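Local structure of beta-glucosidase (Pseudoalteromonas sp., 3F95) at residues A[68-73]-A[150-155]; A[102-107]-A[115-120]; A[86-91]-A[166-171]; A[134-139]-A[179-184]. The protein probably hydrolyses beta-glucosidic linkages as an exo-1,3/1,4-beta-glucanase, of which this chain is the extra C-terminal beta-sandwich domain. All coordinates share one frame; numbering follows the deposited sequence. Where two conformers were deposited one is given.

Contact 1 of 4, residues A[68-73]-A[150-155]; sequences ALSLSY and ITDALR
L71 meets the 150-155 segment with both of its backbone polar groups. Its N donates to L154 O over 3.0 Å, while its O takes two weak bonds, from A153 N at 2.8 Å and from L154 N at 3.4 Å. Two donors share this oxygen because A153 and L154 form a classic beta bulge opposite L71. Y73 N makes a bond to T151 O, 2.8 Å long and fairly straight (160°). On the sheet face of S70, S72 and D152, the carboxylate of D152 is gripped side-on by R155. R155 NE lies 2.8 Å from D152 OD2, on its anti lone pair, and NH2 reaches the same oxygen from above the carboxylate plane; the arginine bends at chi3 (-52°) to bring both nitrogens in. R155 NH1 bonds Q105 OE1 weakly. S70 OG lies 3.0 Å from D152 OD2, at best a weak bond, whereas S72 OG is satisfied by Q21. Putting an alanine at D152 would probably leave NE and NH2 of R155 without their carboxylate mate, the guanidinium held less firmly. On the face of L71 and L154, L71 CB packs on L154 CG; further along, Y73 CE2 sits 3.5 Å from I150 CG2. This is bulged antiparallel pairing within one sheet of a galactose-binding-like beta-sandwich.

Contact 2 of 4, residues A[102-107]-A[115-120]; sequences ANLQVM and RDIDFS
N103 ND2 donates to D116 OD2 over just 2.6 Å, from a strand position diagonal to its partner. It meets the oxygen from above the carboxylate plane, and the two side chains cross at about a right angle with their planes 26° apart. With CG anti to the backbone N (chi1 -171°), the amide reaches across to the neighbouring strand, where ND2 also makes a weak bond to I117 O. The other oxygen of D116 faces Q105. Q105 NE2 bonds D116 OD1 weakly, at 3.4 Å, and one water fills in, accepting from NE2 and donating to OD1. Q105 OE1 makes a weak bond to R155 NH1.

Beneath these side chains the backbones are laced in regular antiparallel fashion: L104 and I117 bond each other in both directions, as do V106 and R115. At one end F119 N donates to A102 O over 2.8 Å, and the phenyl ring then comes over the methyl of A102. A102 CB lies 3.7 Å from the F119 ring centroid, a CH-pi contact over the face, while L104 CB touches F119 CE1.

The other sheet face, that of L104, V106, R115 and I117, packs against I136. Bends at chi2 and chi3 fold R115 so that I117 CD1 rests 3.6 Å above the guanidinium plane, and R115 NH1 reaches the carbonyls of P137 and L181. Strands 102-108 and 113-118 make a beta hairpin, its turn end tied by the C108-C113 disulfide, at the margin of one sheet of the sandwich.

Contact 3 of 4, residues A[86-91]-A[166-171]; sequences GYLELK and ADVALT
Y87 pairs with T171, E89 with A169 and K91 with A166, each through backbone hydrogen bonds in both directions. The shortest of the six, E89 N to A169 O at 2.7 Å, is nearly straight at 169°. One extra residue is taken up between the E89 and K91 pairs, where D167 has left-handed backbone angles and forms a G1 bulge with V168 opposite F10. CA-H...O contacts fill the intervals, V168 CA lying 3.2 Å from E89 O.

Charge enters at the bulge. The otherwise extended chain of K91 bends at chi4 (65°), and K91 NZ comes to 2.7 Å from D167 OD2 in a salt bridge on the anti lone pair. A water sits near K91 NZ, E89 OE2 and D167 O together, and a second lies close to E89 OE2 and D167 O. The remaining oxygen of E89 takes S175 N, and T171 OG1 bonds K173 O.

Apolar packing holds the face of L88 and L170. L88 CD1 touches both L170 CD2, at 3.8 Å, and V168 CG1, at 3.9 Å, while L90 CB meets V168 CG2. V168 and L170 continue onto L71 and Y73 of the other sheet. On the other face, the T171 methyl CG2 lies 3.7 Å from Y87 CB. The chemistry is therefore two-sided: hydrocarbon turned inward to the sandwich core, charged side chains and water on the outer face beside the T171 methyl, with the bulge bringing an acid within reach of the lysine.

Contact 4 of 4, residues A[134-139]-A[179-184]; sequences LAIPLH and ISLTCA
A135 bonds the 179-184 segment with both backbone groups: its N donates to I179 O over 2.8 Å at 167°, and its O receives L181 N, also at 2.8 Å. The strands run parallel here, and the apolar packing is on the buried side. L181 and I136 lie side by side pointing the same way, L181 CD1 3.9 Å from I136 CG1, and the same methyl meets L134 CD1 at 4.2 Å. F122 covers both L134 and L181.

Past L181, the centre of an inverse gamma turn, the chains part and the contact loosens toward solvent. Where the next strand bond might have formed, P137 has no N-H to give; its CD lies 3.3 Å from L181 O instead, and that oxygen accepts from R115 NH1. A glycine in place of P137 would probably open a gap beside S180 OG and L181 O and leave the backbone there freer to turn. T182 CA comes to 4.1 Å from P137 CG, and H139 O stands 4.2 Å from C183 SG. Beyond this, the C183-C140 disulfide closes the pairing: a short parallel edge strand stitched onto an otherwise antiparallel sandwich sheet near the C-terminus.

In the fold
Contacts 1 and 2 belong to one sheet, contacts 3 and 4 to the other, and together they make the beta-sandwich. Within the first sheet, R155 O to Q105 N (2.7 Å) and A153 O to M107 N (2.8 Å) link contacts 1 and 2. Within the second, L88 O to I136 N and L90 O to L134 N join contacts 3 and 4, whose centres are 11 Å apart. Between sheets, contact 1 meets contact 3 at L71 CD2 and V168 CG1 (3.8 Å), and M107 CE rests on L170 CD2. Contacts 1 and 4 do not touch, their nearest atoms about 6 Å apart, whereas R115 spans contacts 2 and 4.

Contact 1 of 4, residues A[68-73]-A[150-155]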
loop_
_atom_site.group_PDB
_atom_site.type_symbol
_atom_site.label_atom_id
_atom_site.label_comp_id
_atom_site.label_asym_id
_atom_site.label_seq_id
_atom_site.Cartn_x
_atom_site.Cartn_y
_atom_site.Cartn_z
ATOM N N ALA A 68 -1.209 -2.890 -11.053
ATOM C CA ALA A 68 -1.201 -3.157 -9.605
ATOM C C ALA A 68 0.141 -2.729 -9.030
ATOM O O ALA A 68 1.208 -3.099 -9.533
ATOM C CB ALA A 68 -1.439 -4.614 -9.320
ATOM N N LEU A 69 0.068 -1.958 -7.957
ATOM C CA LEU A 69 1.233 -1.655 -7.147
ATOM C C LEU A 69 1.166 -2.550 -5.922
ATOM O O LEU A 69 0.105 -2.631 -5.284
ATOM C CB LEU A 69 1.165 -0.220 -6.645
ATOM C CG LEU A 69 2.258 0.096 -5.618
ATOM C CD1 LEU A 69 3.664 0.197 -6.310
ATOM C CD2 LEU A 69 1.892 1.311 -4.798
ATOM N N SER A 70 2.264 -3.224 -5.607
ATOM C CA SER A 70 2.350 -3.959 -4.339
ATOM C C SER A 70 3.566 -3.538 -3.531
ATOM O O SER A 70 4.609 -3.137 -4.092
ATOM C CB SER A 70 2.427 -5.473 -4.609
ATOM O OG SER A 70 1.255 -5.924 -5.297
ATOM N N LEU A 71 3.431 -3.619 -2.207
ATOM C CA LEU A 71 4.572 -3.650 -1.331
ATOM C C LEU A 71 4.660 -5.125 -0.923
ATOM O O LEU A 71 3.743 -5.663 -0.278
ATOM C CB LEU A 71 4.339 -2.743 -0.114
ATOM C CG LEU A 71 5.407 -2.773 0.968
ATOM C CD1 LEU A 71 6.761 -2.335 0.444
ATOM C CD2 LEU A 71 4.939 -1.887 2.153
ATOM N N SER A 72 5.747 -5.781 -1.313
ATOM C CA SER A 72 5.757 -7.243 -1.324
ATOM C C SER A 72 6.993 -7.832 -0.649
ATOM O O SER A 72 8.035 -7.189 -0.578
ATOM C CB SER A 72 5.585 -7.768 -2.757
ATOM O OG SER A 72 6.771 -7.602 -3.501
ATOM N N TYR A 73 6.832 -9.048 -0.124
ATOM C CA TYR A 73 7.917 -9.776 0.509
ATOM C C TYR A 73 8.719 -10.488 -0.592
ATOM O O TYR A 73 8.147 -11.026 -1.542
ATOM C CB TYR A 73 7.347 -10.813 1.489
ATOM C CG TYR A 73 6.638 -10.219 2.697
ATOM C CD1 TYR A 73 7.340 -9.925 3.860
ATOM C CD2 TYR A 73 5.267 -9.983 2.679
ATOM C CE1 TYR A 73 6.697 -9.391 4.975
ATOM C CE2 TYR A 73 4.621 -9.457 3.797
ATOM C CZ TYR A 73 5.347 -9.160 4.934
ATOM O OH TYR A 73 4.698 -8.617 6.050
ATOM N N ILE A 150 2.510 -14.867 3.301
ATOM C CA ILE A 150 2.127 -13.598 2.680
ATOM C C ILE A 150 3.125 -13.209 1.579
ATOM O O ILE A 150 4.336 -13.251 1.791
ATOM C CB ILE A 150 2.030 -12.466 3.736
ATOM C CG1 ILE A 150 1.130 -12.878 4.913
ATOM C CG2 ILE A 150 1.594 -11.123 3.096
ATOM C CD1 ILE A 150 -0.306 -13.231 4.562
ATOM N N THR A 151 2.603 -12.832 0.416
ATOM C CA THR A 151 3.440 -12.286 -0.655
ATOM C C THR A 151 3.325 -10.760 -0.779
ATOM O O THR A 151 4.333 -10.072 -0.851
ATOM C CB THR A 151 3.156 -12.982 -1.995
ATOM O OG1 THR A 151 3.679 -14.323 -1.931
ATOM C CG2 THR A 151 3.841 -12.244 -3.137
ATOM N N ASP A 152 2.105 -10.245 -0.828
ATOM C CA ASP A 152 1.890 -8.796 -0.947
ATOM C C ASP A 152 1.345 -8.258 0.392
ATOM O O ASP A 152 0.197 -8.570 0.771
ATOM C CB ASP A 152 0.886 -8.508 -2.085
ATOM C CG ASP A 152 1.460 -8.741 -3.492
ATOM O OD1 ASP A 152 2.701 -8.950 -3.675
ATOM O OD2 ASP A 152 0.623 -8.690 -4.434
ATOM N N ALA A 153 2.160 -7.478 1.117
ATOM C CA ALA A 153 1.671 -6.780 2.333
ATOM C C ALA A 153 0.496 -5.830 1.998
ATOM O O ALA A 153 -0.510 -5.757 2.736
ATOM C CB ALA A 153 2.806 -6.044 3.025
ATOM N N LEU A 154 0.625 -5.118 0.877
ATOM C CA LEU A 154 -0.478 -4.378 0.279
ATOM C C LEU A 154 -0.441 -4.438 -1.245
ATOM O O LEU A 154 0.619 -4.563 -1.848
ATOM C CB LEU A 154 -0.486 -2.915 0.756
ATOM C CG LEU A 154 0.523 -1.901 0.257
ATOM C CD1 LEU A 154 0.108 -1.243 -1.061
ATOM C CD2 LEU A 154 0.759 -0.807 1.336
ATOM N N ARG A 155 -1.602 -4.319 -1.860
ATOM C CA ARG A 155 -1.694 -4.288 -3.307
ATOM C C ARG A 155 -2.776 -3.279 -3.659
ATOM O O ARG A 155 -3.883 -3.336 -3.107
ATOM C CB ARG A 155 -2.038 -5.688 -3.831
ATOM C CG ARG A 155 -2.187 -5.767 -5.344
ATOM C CD ARG A 155 -2.785 -7.120 -5.777
ATOM N NE ARG A 155 -2.058 -8.235 -5.211
ATOM C CZ ARG A 155 -2.608 -9.367 -4.784
ATOM N NH1 ARG A 155 -3.925 -9.571 -4.854
ATOM N NH2 ARG A 155 -1.822 -10.303 -4.289
#

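Contact 2 of 4, residues A[102-107]-A[115-120]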
loop_
_atom_site.group_PDB
_atom_site.type_symbol
_atom_site.label_atom_id
_atom_site.label_comp_id
_atom_site.label_asym_id
_atom_site.label_seq_id
_atom_site.Cartn_x
_atom_site.Cartn_y
_atom_site.Cartn_z
ATOM N N ALA A 102 -10.790 1.733 -7.532
ATOM C CA ALA A 102 -9.524 1.125 -7.143
ATOM C C ALA A 102 -9.760 0.179 -5.980
ATOM O O ALA A 102 -10.699 0.370 -5.210
ATOM C CB ALA A 102 -8.512 2.208 -6.748
ATOM N N ASN A 103 -8.891 -0.825 -5.862
ATOM C CA ASN A 103 -8.970 -1.877 -4.856
ATOM C C ASN A 103 -7.730 -1.788 -4.000
ATOM O O ASN A 103 -6.612 -1.697 -4.526
ATOM C CB ASN A 103 -8.984 -3.239 -5.567
ATOM C CG ASN A 103 -9.291 -4.416 -4.647
ATOM O OD1 ASN A 103 -9.009 -5.564 -5.015
ATOM N ND2 ASN A 103 -9.908 -4.162 -3.491
ATOM N N LEU A 104 -7.922 -1.780 -2.686
ATOM C CA LEU A 104 -6.814 -1.900 -1.736
ATOM C C LEU A 104 -6.849 -3.271 -1.068
ATOM O O LEU A 104 -7.769 -3.568 -0.304
ATOM C CB LEU A 104 -6.888 -0.777 -0.674
ATOM C CG LEU A 104 -6.001 -0.947 0.562
ATOM C CD1 LEU A 104 -4.496 -0.995 0.153
ATOM C CD2 LEU A 104 -6.275 0.185 1.585
ATOM N N GLN A 105 -5.869 -4.122 -1.379
ATOM C CA GLN A 105 -5.808 -5.453 -0.782
ATOM C C GLN A 105 -4.671 -5.507 0.249
ATOM O O GLN A 105 -3.631 -4.872 0.058
ATOM C CB GLN A 105 -5.678 -6.528 -1.894
ATOM C CG GLN A 105 -6.987 -6.783 -2.644
ATOM C CD GLN A 105 -6.801 -7.609 -3.918
ATOM O OE1 GLN A 105 -6.035 -7.247 -4.817
ATOM N NE2 GLN A 105 -7.539 -8.710 -4.010
ATOM N N VAL A 106 -4.892 -6.191 1.373
ATOM C CA VAL A 106 -3.932 -6.175 2.461
ATOM C C VAL A 106 -3.616 -7.608 2.894
ATOM O O VAL A 106 -4.536 -8.445 3.072
ATOM C CB VAL A 106 -4.470 -5.335 3.665
ATOM C CG1 VAL A 106 -3.553 -5.430 4.858
ATOM C CG2 VAL A 106 -4.670 -3.877 3.224
ATOM N N MET A 107 -2.320 -7.887 3.000
ATOM C CA MET A 107 -1.797 -9.183 3.470
ATOM C C MET A 107 -2.338 -10.356 2.635
ATOM O O MET A 107 -3.187 -11.175 3.077
ATOM C CB MET A 107 -2.006 -9.350 4.984
ATOM C CG MET A 107 -1.280 -8.312 5.820
ATOM S SD MET A 107 0.532 -8.412 5.672
ATOM C CE MET A 107 0.963 -6.713 5.820
ATOM N N ARG A 115 -7.604 -8.558 3.859
ATOM C CA ARG A 115 -8.593 -7.508 3.624
ATOM C C ARG A 115 -8.669 -7.171 2.152
ATOM O O ARG A 115 -7.650 -7.174 1.451
ATOM C CB ARG A 115 -8.272 -6.227 4.409
ATOM C CG ARG A 115 -8.231 -6.375 5.928
ATOM C CD ARG A 115 -9.628 -6.608 6.568
ATOM N NE ARG A 115 -10.622 -5.625 6.154
ATOM C CZ ARG A 115 -10.736 -4.379 6.621
ATOM N NH1 ARG A 115 -9.918 -3.890 7.561
ATOM N NH2 ARG A 115 -11.696 -3.620 6.133
ATOM N N ASP A 116 -9.889 -6.875 1.697
ATOM C CA ASP A 116 -10.145 -6.455 0.336
ATOM C C ASP A 116 -11.072 -5.235 0.407
ATOM O O ASP A 116 -12.265 -5.372 0.718
ATOM C CB ASP A 116 -10.783 -7.615 -0.437
ATOM C CG ASP A 116 -10.812 -7.384 -1.941
ATOM O OD1 ASP A 116 -10.610 -8.370 -2.699
ATOM O OD2 ASP A 116 -11.043 -6.239 -2.382
ATOM N N ILE A 117 -10.525 -4.039 0.173
ATOM C CA ILE A 117 -11.255 -2.803 0.476
ATOM C C ILE A 117 -11.395 -1.994 -0.798
ATOM O O ILE A 117 -10.385 -1.632 -1.384
ATOM C CB ILE A 117 -10.479 -1.946 1.545
ATOM C CG1 ILE A 117 -10.362 -2.720 2.869
ATOM C CG2 ILE A 117 -11.101 -0.511 1.694
ATOM C CD1 ILE A 117 -9.320 -2.166 3.836
ATOM N N ASP A 118 -12.628 -1.674 -1.218
ATOM C CA ASP A 118 -12.801 -0.750 -2.346
ATOM C C ASP A 118 -12.452 0.687 -1.932
ATOM O O ASP A 118 -12.761 1.123 -0.789
ATOM C CB ASP A 118 -14.235 -0.772 -2.871
ATOM C CG ASP A 118 -14.671 -2.147 -3.309
ATOM O OD1 ASP A 118 -13.888 -2.836 -4.016
ATOM O OD2 ASP A 118 -15.797 -2.523 -2.937
ATOM N N PHE A 119 -11.840 1.436 -2.838
ATOM C CA PHE A 119 -11.554 2.842 -2.512
ATOM C C PHE A 119 -12.815 3.632 -2.155
ATOM O O PHE A 119 -12.747 4.562 -1.350
ATOM C CB PHE A 119 -10.746 3.545 -3.612
ATOM C CG PHE A 119 -9.236 3.390 -3.435
ATOM C CD1 PHE A 119 -8.658 2.130 -3.266
ATOM C CD2 PHE A 119 -8.406 4.500 -3.416
ATOM C CE1 PHE A 119 -7.254 1.990 -3.085
ATOM C CE2 PHE A 119 -7.003 4.360 -3.246
ATOM C CZ PHE A 119 -6.448 3.100 -3.072
ATOM N N SER A 120 -13.949 3.258 -2.737
ATOM C CA SER A 120 -15.218 3.954 -2.439
ATOM C C SER A 120 -15.546 3.931 -0.944
ATOM O O SER A 120 -16.198 4.845 -0.440
ATOM C CB SER A 120 -16.366 3.332 -3.246
ATOM O OG SER A 120 -16.506 1.962 -2.934
HETATM O O HOH W 1 -8.676 -10.657 -1.996
#

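Contact 3 of 4, residues A[86-91]-A[166-171]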
loop_
_atom_site.group_PDB
_atom_site.type_symbol
_atom_site.label_atom_id
_atom_site.label_comp_id
_atom_site.label_asym_id
_atom_site.label_seq_id
_atom_site.Cartn_x
_atom_site.Cartn_y
_atom_site.Cartn_z
ATOM N N GLY A 86 -3.924 -7.642 14.778
ATOM C CA GLY A 86 -3.295 -6.335 14.627
ATOM C C GLY A 86 -3.749 -5.594 13.376
ATOM O O GLY A 86 -4.836 -5.845 12.828
ATOM N N TYR A 87 -2.891 -4.685 12.925
ATOM C CA TYR A 87 -3.227 -3.725 11.893
ATOM C C TYR A 87 -2.066 -3.559 10.943
ATOM O O TYR A 87 -0.899 -3.626 11.354
ATOM C CB TYR A 87 -3.460 -2.336 12.502
ATOM C CG TYR A 87 -4.600 -2.309 13.470
ATOM C CD1 TYR A 87 -5.848 -1.844 13.074
ATOM C CD2 TYR A 87 -4.433 -2.763 14.790
ATOM C CE1 TYR A 87 -6.912 -1.840 13.947
ATOM C CE2 TYR A 87 -5.505 -2.764 15.682
ATOM C CZ TYR A 87 -6.732 -2.291 15.246
ATOM O OH TYR A 87 -7.802 -2.273 16.111
ATOM N N LEU A 88 -2.382 -3.297 9.684
ATOM C CA LEU A 88 -1.395 -2.641 8.834
ATOM C C LEU A 88 -1.682 -1.146 8.944
ATOM O O LEU A 88 -2.812 -0.718 8.703
ATOM C CB LEU A 88 -1.502 -3.117 7.375
ATOM C CG LEU A 88 -0.455 -2.485 6.430
ATOM C CD1 LEU A 88 0.916 -3.125 6.691
ATOM C CD2 LEU A 88 -0.839 -2.615 4.951
ATOM N N GLU A 89 -0.676 -0.370 9.326
ATOM C CA GLU A 89 -0.810 1.080 9.364
ATOM C C GLU A 89 0.022 1.722 8.269
ATOM O O GLU A 89 1.139 1.283 7.986
ATOM C CB GLU A 89 -0.417 1.655 10.731
ATOM C CG GLU A 89 -0.509 3.186 10.788
ATOM C CD GLU A 89 0.085 3.805 12.060
ATOM O OE1 GLU A 89 -0.528 3.649 13.122
ATOM O OE2 GLU A 89 1.144 4.475 11.985
ATOM N N LEU A 90 -0.527 2.763 7.647
ATOM C CA LEU A 90 0.223 3.502 6.640
ATOM C C LEU A 90 -0.288 4.930 6.587
ATOM O O LEU A 90 -1.395 5.203 7.033
ATOM C CB LEU A 90 0.084 2.843 5.253
ATOM C CG LEU A 90 -1.305 2.886 4.563
ATOM C CD1 LEU A 90 -1.196 2.620 3.045
ATOM C CD2 LEU A 90 -2.260 1.916 5.165
ATOM N N LYS A 91 0.517 5.845 6.072
ATOM C CA LYS A 91 -0.010 7.159 5.731
ATOM C C LYS A 91 -0.268 7.176 4.219
ATOM O O LYS A 91 0.512 6.615 3.440
ATOM C CB LYS A 91 0.959 8.268 6.148
ATOM C CG LYS A 91 1.221 8.270 7.680
ATOM C CD LYS A 91 2.177 9.386 8.089
ATOM C CE LYS A 91 2.381 9.401 9.628
ATOM N NZ LYS A 91 3.076 8.147 10.058
ATOM N N ALA A 166 3.374 6.490 2.750
ATOM C CA ALA A 166 4.536 6.582 3.616
ATOM C C ALA A 166 4.299 5.791 4.896
ATOM O O ALA A 166 3.162 5.503 5.243
ATOM C CB ALA A 166 4.819 8.030 3.958
ATOM N N ASP A 167 5.384 5.466 5.596
ATOM C CA ASP A 167 5.313 5.039 6.995
ATOM C C ASP A 167 4.417 3.809 7.157
ATOM O O ASP A 167 3.407 3.806 7.919
ATOM C CB ASP A 167 4.810 6.200 7.882
ATOM C CG ASP A 167 5.820 7.350 8.034
ATOM O OD1 ASP A 167 6.973 7.299 7.532
ATOM O OD2 ASP A 167 5.444 8.342 8.702
ATOM N N VAL A 168 4.749 2.759 6.414
ATOM C CA VAL A 168 3.945 1.546 6.396
ATOM C C VAL A 168 4.501 0.575 7.404
ATOM O O VAL A 168 5.692 0.213 7.344
ATOM C CB VAL A 168 3.953 0.856 4.999
ATOM C CG1 VAL A 168 3.014 -0.313 4.985
ATOM C CG2 VAL A 168 3.514 1.842 3.919
ATOM N N ALA A 169 3.655 0.140 8.337
ATOM C CA ALA A 169 4.128 -0.800 9.364
ATOM C C ALA A 169 3.014 -1.685 9.878
ATOM O O ALA A 169 1.847 -1.266 9.877
ATOM C CB ALA A 169 4.780 -0.024 10.532
ATOM N N LEU A 170 3.364 -2.921 10.284
ATOM C CA LEU A 170 2.434 -3.760 11.033
ATOM C C LEU A 170 2.475 -3.293 12.496
ATOM O O LEU A 170 3.547 -3.010 13.018
ATOM C CB LEU A 170 2.808 -5.240 10.905
ATOM C CG LEU A 170 2.656 -5.880 9.525
ATOM C CD1 LEU A 170 3.370 -7.220 9.437
ATOM C CD2 LEU A 170 1.180 -6.041 9.163
ATOM N N THR A 171 1.305 -3.185 13.132
ATOM C CA THR A 171 1.232 -2.722 14.507
ATOM C C THR A 171 0.141 -3.455 15.288
ATOM O O THR A 171 -0.864 -3.897 14.719
ATOM C CB THR A 171 0.977 -1.192 14.598
ATOM O OG1 THR A 171 1.084 -0.787 15.970
ATOM C CG2 THR A 171 -0.419 -0.836 14.093
HETATM O O HOH W 2 1.894 5.571 9.764
HETATM O O HOH W 3 3.264 2.961 10.594
#

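Contact 4 of 4, residues A[134-139]-A[179-184]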
loop_
_atom_site.group_PDB
_atom_site.type_symbol
_atom_site.label_atom_id
_atom_site.label_comp_id
_atom_site.label_asym_id
_atom_site.label_seq_id
_atom_site.Cartn_x
_atom_site.Cartn_y
_atom_site.Cartn_z
ATOM N N LEU A 134 -3.855 5.807 8.163
ATOM C CA LEU A 134 -4.899 4.784 8.076
ATOM C C LEU A 134 -4.456 3.535 8.841
ATOM O O LEU A 134 -3.322 3.045 8.646
ATOM C CB LEU A 134 -5.169 4.441 6.599
ATOM C CG LEU A 134 -5.576 5.574 5.650
ATOM C CD1 LEU A 134 -5.771 5.024 4.218
ATOM C CD2 LEU A 134 -6.892 6.258 6.164
ATOM N N ALA A 135 -5.311 3.047 9.739
ATOM C CA ALA A 135 -5.059 1.794 10.445
ATOM C C ALA A 135 -6.012 0.721 9.918
ATOM O O ALA A 135 -7.224 0.893 9.914
ATOM C CB ALA A 135 -5.166 1.965 11.997
ATOM N N ILE A 136 -5.450 -0.365 9.401
ATOM C CA ILE A 136 -6.273 -1.385 8.751
ATOM C C ILE A 136 -6.285 -2.693 9.543
ATOM O O ILE A 136 -5.307 -3.447 9.516
ATOM C CB ILE A 136 -5.828 -1.650 7.283
ATOM C CG1 ILE A 136 -5.857 -0.331 6.496
ATOM C CG2 ILE A 136 -6.737 -2.688 6.661
ATOM C CD1 ILE A 136 -5.157 -0.377 5.141
ATOM N N PRO A 137 -7.394 -2.960 10.259
ATOM C CA PRO A 137 -7.420 -4.198 11.044
ATOM C C PRO A 137 -7.269 -5.379 10.097
ATOM O O PRO A 137 -7.901 -5.411 9.036
ATOM C CB PRO A 137 -8.788 -4.193 11.720
ATOM C CG PRO A 137 -9.582 -3.058 11.067
ATOM C CD PRO A 137 -8.620 -2.150 10.380
ATOM N N LEU A 138 -6.396 -6.312 10.455
ATOM C CA LEU A 138 -6.100 -7.442 9.566
ATOM C C LEU A 138 -7.188 -8.507 9.595
ATOM O O LEU A 138 -7.359 -9.272 8.640
ATOM C CB LEU A 138 -4.725 -8.038 9.894
ATOM C CG LEU A 138 -3.539 -7.071 9.697
ATOM C CD1 LEU A 138 -2.209 -7.747 10.004
ATOM C CD2 LEU A 138 -3.523 -6.466 8.278
ATOM N N HIS A 139 -7.937 -8.552 10.685
ATOM C CA HIS A 139 -8.963 -9.576 10.796
ATOM C C HIS A 139 -10.351 -9.043 11.122
ATOM O O HIS A 139 -10.535 -8.268 12.053
ATOM C CB HIS A 139 -8.507 -10.665 11.748
ATOM C CG HIS A 139 -7.350 -11.460 11.216
ATOM N ND1 HIS A 139 -6.038 -11.132 11.480
ATOM C CD2 HIS A 139 -7.309 -12.544 10.406
ATOM C CE1 HIS A 139 -5.238 -11.992 10.880
ATOM N NE2 HIS A 139 -5.983 -12.858 10.221
ATOM N N ILE A 179 -7.029 6.741 11.492
ATOM C CA ILE A 179 -8.401 6.450 11.107
ATOM C C ILE A 179 -8.454 4.961 10.755
ATOM O O ILE A 179 -7.712 4.505 9.880
ATOM C CB ILE A 179 -8.799 7.309 9.889
ATOM C CG1 ILE A 179 -8.535 8.804 10.172
ATOM C CG2 ILE A 179 -10.258 7.020 9.430
ATOM C CD1 ILE A 179 -8.755 9.721 8.932
ATOM N N SER A 180 -9.293 4.201 11.459
ATOM C CA SER A 180 -9.392 2.771 11.228
ATOM C C SER A 180 -10.334 2.451 10.058
ATOM O O SER A 180 -11.518 2.849 10.053
ATOM C CB SER A 180 -9.801 2.044 12.521
ATOM O OG SER A 180 -9.917 0.638 12.315
ATOM N N LEU A 181 -9.801 1.743 9.058
ATOM C CA LEU A 181 -10.626 1.208 7.976
ATOM C C LEU A 181 -11.241 -0.099 8.448
ATOM O O LEU A 181 -10.812 -1.194 8.091
ATOM C CB LEU A 181 -9.825 1.012 6.671
ATOM C CG LEU A 181 -9.139 2.267 6.121
ATOM C CD1 LEU A 181 -8.570 1.923 4.739
ATOM C CD2 LEU A 181 -10.142 3.434 6.047
ATOM N N THR A 182 -12.268 0.040 9.273
ATOM C CA THR A 182 -12.941 -1.088 9.894
ATOM C C THR A 182 -13.678 -1.927 8.850
ATOM O O THR A 182 -13.896 -1.485 7.731
ATOM C CB THR A 182 -13.936 -0.578 10.987
ATOM O OG1 THR A 182 -14.935 0.227 10.360
ATOM C CG2 THR A 182 -13.199 0.267 12.021
ATOM N N CYS A 183 -14.036 -3.147 9.234
ATOM C CA CYS A 183 -14.669 -4.112 8.352
ATOM C C CYS A 183 -16.088 -3.715 7.960
ATOM O O CYS A 183 -16.814 -3.116 8.766
ATOM C CB CYS A 183 -14.667 -5.471 9.043
ATOM S SG CYS A 183 -12.974 -6.053 9.430
ATOM N N ALA A 184 -16.476 -4.039 6.727
ATOM C CA ALA A 184 -17.807 -3.673 6.230
ATOM C C ALA A 184 -18.869 -4.497 6.934
ATOM O O ALA A 184 -18.638 -5.667 7.231
ATOM C CB ALA A 184 -17.906 -3.850 4.739
#